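Local coordinates for beta-fructofuranosidase (Bifidobacterium adolescentis, PDB 6NOB), which probably hydrolyses terminal beta-D-fructofuranoside residues, as in sucrose, as a beta-fructofuranosidase of glycoside hydrolase family 32, at residues Tyr78-Cys82 with Asp83-Asp87; Ala104-Leu108 with Glu109-Asn113; Leu478-Asp482 with Gly483-Ser487. All coordinates share one frame; numbering follows the deposited sequence.

Contact 1 (Tyr78-Cys82 with Asp83-Asp87); sequences YLSEC and DDLLD
Leu-85 reaches back from the first turn of a short helix to touch the last strand residue, Ser-80, and the two loop residues after it, Glu-81 and Cys-82. Its CG stands anti to the backbone N (chi1 -165°), which carries both methyls back toward these residues. CD1 lies 3.8 Å from SG of Cys-82, while CD2 meets OG of Ser-80 at 3.6 Å and OE1 of Glu-81 at 3.9 Å. The forked end lets this one buried side chain fill the inside of the bend and touch all three neighbours at once. Cys-82 has its SG between the backbone N and the carbonyl carbon (chi1 68°), turned to the inside of the bend, where a small polarisable atom fits against the leucine. Glu-81 takes a left-handed backbone conformation, and its side chain, bent at chi2, crosses that of Leu-85 at a slant; its OE1 is bound by His-248. Asp-83, which points away from the bend, forms a salt bridge with Arg-15, which also binds the backbone O of Glu-81. The bend joins strand 72-80, which pairs with strands 16-23 and 91-92, to helix 85-88, whose Asp-87 makes a salt bridge with Arg-141 of strand 141-149.

Contact 2 (Ala104-Leu108 with Glu109-Asn113); sequences AQPTL and EQIYN
Thr-107 and Leu-108 open a short helix through their carbonyls, Thr-107 O accepting from Ile-111 N at 2.9 Å and Leu-108 O from Tyr-112 N at 3.0 Å. Side chains reinforce this start. Thr-107 holds OG1 between its backbone N and carbonyl carbon (chi1 62°), where it accepts from Gln-110 N at 3.1 Å and so occupies an amide of the first turn. Gln-110 completes the exchange: its chain, extended beyond CG, runs back across the threonine until OE1 takes the N-H of Thr-107 on a lone pair in the carbonyl plane, at 2.8 Å and with an angle of 164° at the hydrogen. A weak bond from Thr-107 OG1 also reaches that OE1. Threonine suits the cap because its short hydroxyl reaches the amide without a long, flexible arm; glutamine is long enough to span back to the residue before the helix.

On another side of the turn, Pro-106 CG packs 3.7 Å from Ile-111 CG1, and both side chains also lie on Tyr-92. Leu-108 and Tyr-112, one turn apart, run side by side in the same direction, with CD2 of the leucine 3.8 Å from CE2 of the tyrosine. The Tyr-112 ring carries CG2 of Ile-111 over one face, toward its rim, and stacks with Trp-636; its hydroxyl bonds Glu-123 O. The reciprocal bonds between Thr-107 and Gln-110 form a capping box, the N-terminal signature of many alpha helices, and here it starts helix 108-112.

Contact 3 (Leu478-Asp482 with Gly483-Ser487); sequences LHVRD and GRLYS
Arg-481 lays its side chain across the ring of Tyr-486, the two at about a right angle. From CB, 3.9 Å from Tyr-486 CE1, the chain passes with CG near CD1 and brings CD over the ring centre, 4.0 Å from the centroid and 11° off its normal, a CH-pi contact. NE comes within 3.5 Å of CD2, where the chain, bent at chi3, stands its guanidinium nearly upright on the ring, the planes 85° apart. One face of that group receives CB of His-479, near its rim. Arginine suits an exposed position here: its methylenes cover the aromatic face while the charged end reaches beyond.

These side chains share one face of an antiparallel beta hairpin, whose type I' turn runs from Arg-481 to Arg-484. Asp-482 and Gly-483 both take positive phi at its corner, a conformation that glycine adopts easily. Arg-481 and Arg-484 bond both ways, the turn's own bond running from Arg-484 N to Arg-481 O at 3.2 Å, and the hairpin is held further along by the hydrogen-bonded pair His-479 and Tyr-486, in which Tyr-486 N meets His-479 O almost head-on at 2.6 Å.

On the opposite face, Leu-485 sends CD1 to CG2 of Val-480 at 4.1 Å and to CB of Leu-478, while Leu-478 CD2 lies 3.6 Å from Ser-487 CB. Branched apolar residues suit the buried positions of Leu-478, Val-480 and Leu-485, Val-480 packing on Val-382, Val-385 and Val-387, and Leu-485 on Trp-407. Asp-383, just after strand 377-382, binds ND1 of His-479 and the backbone N of Val-480.

From the N terminus, contact 1 comes first, rounding the bend where strand 72-80 passes into helix 85-88. After strand 91-92 the chain enters contact 2, which closes the first turn of helix 108-112. The two centres lie 18 Å apart and the regions touch, Leu-79 CD1 packing 3.7 Å from Gln-105 NE2, a nitrogen hydrogen-bonded to Glu-10 O. Contact 3 follows much later, as the hairpin of strands 468-481 and 484-489 in the catalytic domain, which in family 32 is a five-bladed beta-propeller; its centre is about 40 Å from those of the other two. All three are local and in series, none enclosing or crossing another. Contacts 2 and 3 lie on opposite sides of the chain's centre.

Contact 1 (Tyr78-Cys82 with Asp83-Asp87)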
loop_
_atom_site.group_PDB
_atom_site.type_symbol
_atom_site.label_atom_id
_atom_site.label_comp_id
_atom_site.label_asym_id
_atom_site.label_seq_id
_atom_site.Cartn_x
_atom_site.Cartn_y
_atom_site.Cartn_z
ATOM N N TYR A 78 -13.858 -7.913 16.025
ATOM C CA TYR A 78 -13.020 -7.287 17.038
ATOM C C TYR A 78 -13.895 -6.629 18.094
ATOM O O TYR A 78 -15.047 -6.272 17.830
ATOM C CB TYR A 78 -12.067 -6.251 16.424
ATOM C CG TYR A 78 -12.725 -5.248 15.500
ATOM C CD1 TYR A 78 -13.377 -4.132 16.009
ATOM C CD2 TYR A 78 -12.673 -5.403 14.121
ATOM C CE1 TYR A 78 -13.972 -3.206 15.172
ATOM C CE2 TYR A 78 -13.268 -4.481 13.272
ATOM C CZ TYR A 78 -13.915 -3.384 13.806
ATOM O OH TYR A 78 -14.507 -2.459 12.976
ATOM N N LEU A 79 -13.333 -6.487 19.293
ATOM C CA LEU A 79 -13.902 -5.648 20.338
ATOM C C LEU A 79 -13.421 -4.215 20.152
ATOM O O LEU A 79 -12.285 -3.976 19.735
ATOM C CB LEU A 79 -13.496 -6.147 21.726
ATOM C CG LEU A 79 -14.134 -7.433 22.248
ATOM C CD1 LEU A 79 -13.394 -7.919 23.484
ATOM C CD2 LEU A 79 -15.609 -7.218 22.551
ATOM N N SER A 80 -14.290 -3.258 20.473
ATOM C CA SER A 80 -13.970 -1.856 20.248
ATOM C C SER A 80 -14.713 -0.998 21.267
ATOM O O SER A 80 -15.411 -1.506 22.150
ATOM C CB SER A 80 -14.303 -1.448 18.806
ATOM O OG SER A 80 -14.092 -0.064 18.600
ATOM N N GLU A 81 -14.533 0.320 21.140
ATOM C CA GLU A 81 -15.208 1.320 21.972
ATOM C C GLU A 81 -14.810 1.208 23.443
ATOM O O GLU A 81 -15.639 1.358 24.343
ATOM C CB GLU A 81 -16.727 1.249 21.811
ATOM C CG GLU A 81 -17.210 1.688 20.438
ATOM C CD GLU A 81 -16.656 3.040 20.026
ATOM O OE1 GLU A 81 -16.198 3.168 18.872
ATOM O OE2 GLU A 81 -16.679 3.974 20.855
ATOM N N CYS A 82 -13.533 0.954 23.689
ATOM C CA CYS A 82 -12.978 1.076 25.026
ATOM C C CYS A 82 -12.623 2.534 25.311
ATOM O O CYS A 82 -12.771 3.416 24.461
ATOM C CB CYS A 82 -11.764 0.157 25.168
ATOM S SG CYS A 82 -10.334 0.651 24.186
ATOM N N ASP A 83 -12.186 2.796 26.540
ATOM C CA ASP A 83 -11.619 4.099 26.850
ATOM C C ASP A 83 -10.291 4.256 26.122
ATOM O O ASP A 83 -9.503 3.311 26.029
ATOM C CB ASP A 83 -11.420 4.262 28.358
ATOM C CG ASP A 83 -12.724 4.479 29.103
ATOM O OD1 ASP A 83 -13.756 4.708 28.440
ATOM O OD2 ASP A 83 -12.712 4.422 30.354
ATOM N N ASP A 84 -10.057 5.453 25.583
ATOM C CA ASP A 84 -8.808 5.787 24.899
ATOM C C ASP A 84 -8.533 4.803 23.760
ATOM O O ASP A 84 -7.513 4.111 23.722
ATOM C CB ASP A 84 -7.644 5.834 25.893
ATOM C CG ASP A 84 -7.876 6.835 27.011
ATOM O OD1 ASP A 84 -8.156 8.013 26.707
ATOM O OD2 ASP A 84 -7.791 6.440 28.193
ATOM N N LEU A 85 -9.484 4.753 22.824
ATOM C CA LEU A 85 -9.392 3.817 21.710
ATOM C C LEU A 85 -8.142 4.058 20.873
ATOM O O LEU A 85 -7.543 3.103 20.362
ATOM C CB LEU A 85 -10.649 3.931 20.848
ATOM C CG LEU A 85 -10.960 2.836 19.832
ATOM C CD1 LEU A 85 -10.801 1.462 20.457
ATOM C CD2 LEU A 85 -12.369 3.027 19.299
ATOM N N LEU A 86 -7.725 5.320 20.735
ATOM C CA LEU A 86 -6.544 5.638 19.939
ATOM C C LEU A 86 -5.279 5.024 20.523
ATOM O O LEU A 86 -4.335 4.723 19.783
ATOM C CB LEU A 86 -6.375 7.151 19.837
ATOM C CG LEU A 86 -7.069 7.882 18.697
ATOM C CD1 LEU A 86 -6.776 9.365 18.825
ATOM C CD2 LEU A 86 -6.607 7.351 17.350
ATOM N N ASP A 87 -5.229 4.850 21.843
ATOM C CA ASP A 87 -4.047 4.301 22.494
ATOM C C ASP A 87 -4.139 2.798 22.708
ATOM O O ASP A 87 -3.122 2.101 22.609
ATOM C CB ASP A 87 -3.817 4.992 23.840
ATOM C CG ASP A 87 -3.566 6.481 23.695
ATOM O OD1 ASP A 87 -2.775 6.872 22.808
ATOM O OD2 ASP A 87 -4.163 7.260 24.469
#

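Contact 2 (Ala104-Leu108 with Glu109-Asn113)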
loop_
_atom_site.group_PDB
_atom_site.type_symbol
_atom_site.label_atom_id
_atom_site.label_comp_id
_atom_site.label_asym_id
_atom_site.label_seq_id
_atom_site.Cartn_x
_atom_site.Cartn_y
_atom_site.Cartn_z
ATOM N N ALA A 104 -10.743 -17.983 20.411
ATOM C CA ALA A 104 -11.698 -16.908 20.163
ATOM C C ALA A 104 -11.029 -15.540 20.234
ATOM O O ALA A 104 -11.372 -14.632 19.466
ATOM C CB ALA A 104 -12.856 -16.994 21.158
ATOM N N GLN A 105 -10.069 -15.373 21.142
ATOM C CA GLN A 105 -9.372 -14.102 21.344
ATOM C C GLN A 105 -7.874 -14.359 21.330
ATOM O O GLN A 105 -7.233 -14.443 22.389
ATOM C CB GLN A 105 -9.821 -13.434 22.643
ATOM C CG GLN A 105 -11.286 -13.022 22.634
ATOM C CD GLN A 105 -11.790 -12.600 23.999
ATOM O OE1 GLN A 105 -12.017 -13.436 24.873
ATOM N NE2 GLN A 105 -11.981 -11.298 24.186
ATOM N N PRO A 106 -7.272 -14.483 20.150
ATOM C CA PRO A 106 -5.842 -14.779 20.070
ATOM C C PRO A 106 -4.985 -13.563 20.389
ATOM O O PRO A 106 -5.335 -12.422 20.077
ATOM C CB PRO A 106 -5.654 -15.211 18.612
ATOM C CG PRO A 106 -6.706 -14.450 17.874
ATOM C CD PRO A 106 -7.888 -14.367 18.813
ATOM N N THR A 107 -3.843 -13.830 21.018
ATOM C CA THR A 107 -2.877 -12.785 21.312
ATOM C C THR A 107 -2.201 -12.308 20.028
ATOM O O THR A 107 -2.296 -12.936 18.971
ATOM C CB THR A 107 -1.816 -13.288 22.291
ATOM O OG1 THR A 107 -1.101 -14.380 21.697
ATOM C CG2 THR A 107 -2.453 -13.747 23.596
ATOM N N LEU A 108 -1.502 -11.175 20.136
ATOM C CA LEU A 108 -0.719 -10.683 19.007
ATOM C C LEU A 108 0.337 -11.700 18.594
ATOM O O LEU A 108 0.611 -11.874 17.401
ATOM C CB LEU A 108 -0.067 -9.345 19.360
ATOM C CG LEU A 108 -0.963 -8.105 19.332
ATOM C CD1 LEU A 108 -0.202 -6.884 19.827
ATOM C CD2 LEU A 108 -1.523 -7.863 17.934
ATOM N N GLU A 109 0.943 -12.378 19.573
ATOM C CA GLU A 109 1.888 -13.444 19.263
ATOM C C GLU A 109 1.220 -14.538 18.439
ATOM O O GLU A 109 1.777 -15.000 17.437
ATOM C CB GLU A 109 2.470 -14.017 20.557
ATOM C CG GLU A 109 3.809 -14.726 20.402
ATOM C CD GLU A 109 3.659 -16.166 19.946
ATOM O OE1 GLU A 109 2.663 -16.817 20.330
ATOM O OE2 GLU A 109 4.541 -16.653 19.208
ATOM N N GLN A 110 0.011 -14.945 18.833
ATOM C CA GLN A 110 -0.694 -15.992 18.102
ATOM C C GLN A 110 -1.125 -15.527 16.715
ATOM O O GLN A 110 -1.208 -16.343 15.790
ATOM C CB GLN A 110 -1.906 -16.464 18.908
ATOM C CG GLN A 110 -1.548 -17.265 20.149
ATOM C CD GLN A 110 -2.746 -17.540 21.042
ATOM O OE1 GLN A 110 -3.515 -16.635 21.367
ATOM N NE2 GLN A 110 -2.905 -18.795 21.447
ATOM N N ILE A 111 -1.390 -14.232 16.545
ATOM C CA ILE A 111 -1.885 -13.745 15.262
ATOM C C ILE A 111 -0.753 -13.618 14.247
ATOM O O ILE A 111 -0.912 -13.987 13.078
ATOM C CB ILE A 111 -2.629 -12.408 15.451
ATOM C CG1 ILE A 111 -3.913 -12.619 16.256
ATOM C CG2 ILE A 111 -2.948 -11.770 14.101
ATOM C CD1 ILE A 111 -4.691 -11.347 16.514
ATOM N N TYR A 112 0.409 -13.114 14.669
ATOM C CA TYR A 112 1.448 -12.715 13.729
ATOM C C TYR A 112 2.662 -13.632 13.685
ATOM O O TYR A 112 3.346 -13.663 12.658
ATOM C CB TYR A 112 1.923 -11.289 14.042
ATOM C CG TYR A 112 0.906 -10.230 13.683
ATOM C CD1 TYR A 112 0.806 -9.749 12.384
ATOM C CD2 TYR A 112 0.044 -9.714 14.641
ATOM C CE1 TYR A 112 -0.121 -8.784 12.049
ATOM C CE2 TYR A 112 -0.888 -8.746 14.316
ATOM C CZ TYR A 112 -0.966 -8.285 13.018
ATOM O OH TYR A 112 -1.892 -7.322 12.688
ATOM N N ASN A 113 2.958 -14.366 14.756
ATOM C CA ASN A 113 4.149 -15.220 14.782
ATOM C C ASN A 113 3.829 -16.572 14.139
ATOM O O ASN A 113 3.718 -17.609 14.795
ATOM C CB ASN A 113 4.657 -15.376 16.210
ATOM C CG ASN A 113 5.955 -16.153 16.281
ATOM O OD1 ASN A 113 6.804 -16.049 15.395
ATOM N ND2 ASN A 113 6.113 -16.943 17.338
#

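Contact 3 (Leu478-Asp482 with Gly483-Ser487)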
loop_
_atom_site.group_PDB
_atom_site.type_symbol
_atom_site.label_atom_id
_atom_site.label_comp_id
_atom_site.label_asym_id
_atom_site.label_seq_id
_atom_site.Cartn_x
_atom_site.Cartn_y
_atom_site.Cartn_z
ATOM N N LEU A 478 11.860 10.566 1.256
ATOM C CA LEU A 478 12.152 10.947 -0.118
ATOM C C LEU A 478 12.955 12.239 -0.165
ATOM O O LEU A 478 12.677 13.186 0.577
ATOM C CB LEU A 478 10.861 11.116 -0.924
ATOM C CG LEU A 478 9.996 9.865 -1.069
ATOM C CD1 LEU A 478 8.815 10.137 -1.989
ATOM C CD2 LEU A 478 10.827 8.703 -1.583
ATOM N N HIS A 479 13.949 12.266 -1.050
ATOM C CA HIS A 479 14.689 13.474 -1.379
ATOM C C HIS A 479 14.993 13.464 -2.871
ATOM O O HIS A 479 14.955 12.419 -3.525
ATOM C CB HIS A 479 15.990 13.592 -0.566
ATOM C CG HIS A 479 15.785 14.106 0.824
ATOM N ND1 HIS A 479 15.596 15.444 1.103
ATOM C CD2 HIS A 479 15.742 13.463 2.016
ATOM C CE1 HIS A 479 15.438 15.602 2.405
ATOM N NE2 HIS A 479 15.522 14.415 2.982
ATOM N N VAL A 480 15.285 14.644 -3.412
ATOM C CA VAL A 480 15.721 14.787 -4.797
ATOM C C VAL A 480 17.147 15.316 -4.782
ATOM O O VAL A 480 17.397 16.432 -4.308
ATOM C CB VAL A 480 14.799 15.712 -5.606
ATOM C CG1 VAL A 480 15.482 16.136 -6.900
ATOM C CG2 VAL A 480 13.480 15.012 -5.906
ATOM N N ARG A 481 18.078 14.513 -5.290
ATOM C CA ARG A 481 19.491 14.867 -5.347
ATOM C C ARG A 481 19.943 14.818 -6.797
ATOM O O ARG A 481 19.865 13.763 -7.440
ATOM C CB ARG A 481 20.329 13.922 -4.482
ATOM C CG ARG A 481 19.798 13.753 -3.067
ATOM C CD ARG A 481 20.787 13.016 -2.182
ATOM N NE ARG A 481 20.107 12.224 -1.161
ATOM C CZ ARG A 481 19.732 12.694 0.024
ATOM N NH1 ARG A 481 19.114 11.900 0.889
ATOM N NH2 ARG A 481 19.974 13.958 0.346
ATOM N N ASP A 482 20.412 15.956 -7.307
ATOM C CA ASP A 482 20.834 16.087 -8.701
ATOM C C ASP A 482 19.706 15.684 -9.652
ATOM O O ASP A 482 19.904 14.956 -10.627
ATOM C CB ASP A 482 22.103 15.276 -8.966
ATOM C CG ASP A 482 23.305 15.820 -8.216
ATOM O OD1 ASP A 482 23.970 15.039 -7.503
ATOM O OD2 ASP A 482 23.580 17.033 -8.340
ATOM N N GLY A 483 18.502 16.169 -9.348
ATOM C CA GLY A 483 17.352 15.963 -10.204
ATOM C C GLY A 483 16.787 14.562 -10.217
ATOM O O GLY A 483 15.957 14.257 -11.078
ATOM N N ARG A 484 17.199 13.699 -9.292
ATOM C CA ARG A 484 16.717 12.327 -9.246
ATOM C C ARG A 484 16.170 12.016 -7.861
ATOM O O ARG A 484 16.666 12.518 -6.849
ATOM C CB ARG A 484 17.822 11.330 -9.609
ATOM C CG ARG A 484 18.501 11.629 -10.931
ATOM C CD ARG A 484 19.182 10.394 -11.495
ATOM N NE ARG A 484 18.481 9.873 -12.665
ATOM C CZ ARG A 484 17.859 8.699 -12.702
ATOM N NH1 ARG A 484 17.850 7.913 -11.631
ATOM N NH2 ARG A 484 17.248 8.311 -13.815
ATOM N N LEU A 485 15.143 11.172 -7.830
ATOM C CA LEU A 485 14.492 10.810 -6.582
ATOM C C LEU A 485 15.344 9.813 -5.808
ATOM O O LEU A 485 15.811 8.812 -6.362
ATOM C CB LEU A 485 13.107 10.223 -6.852
ATOM C CG LEU A 485 12.223 10.000 -5.620
ATOM C CD1 LEU A 485 11.874 11.327 -4.956
ATOM C CD2 LEU A 485 10.966 9.233 -5.982
ATOM N N TYR A 486 15.548 10.095 -4.528
ATOM C CA TYR A 486 16.189 9.184 -3.597
ATOM C C TYR A 486 15.161 8.706 -2.581
ATOM O O TYR A 486 14.212 9.424 -2.251
ATOM C CB TYR A 486 17.354 9.863 -2.873
ATOM C CG TYR A 486 18.685 9.786 -3.587
ATOM C CD1 TYR A 486 18.831 10.255 -4.888
ATOM C CD2 TYR A 486 19.806 9.274 -2.945
ATOM C CE1 TYR A 486 20.055 10.198 -5.535
ATOM C CE2 TYR A 486 21.034 9.217 -3.580
ATOM C CZ TYR A 486 21.152 9.678 -4.873
ATOM O OH TYR A 486 22.374 9.617 -5.503
ATOM N N SER A 487 15.348 7.485 -2.094
ATOM C CA SER A 487 14.457 6.918 -1.095
ATOM C C SER A 487 15.269 6.059 -0.141
ATOM O O SER A 487 16.184 5.346 -0.562
ATOM C CB SER A 487 13.336 6.088 -1.733
ATOM O OG SER A 487 13.833 4.856 -2.217
#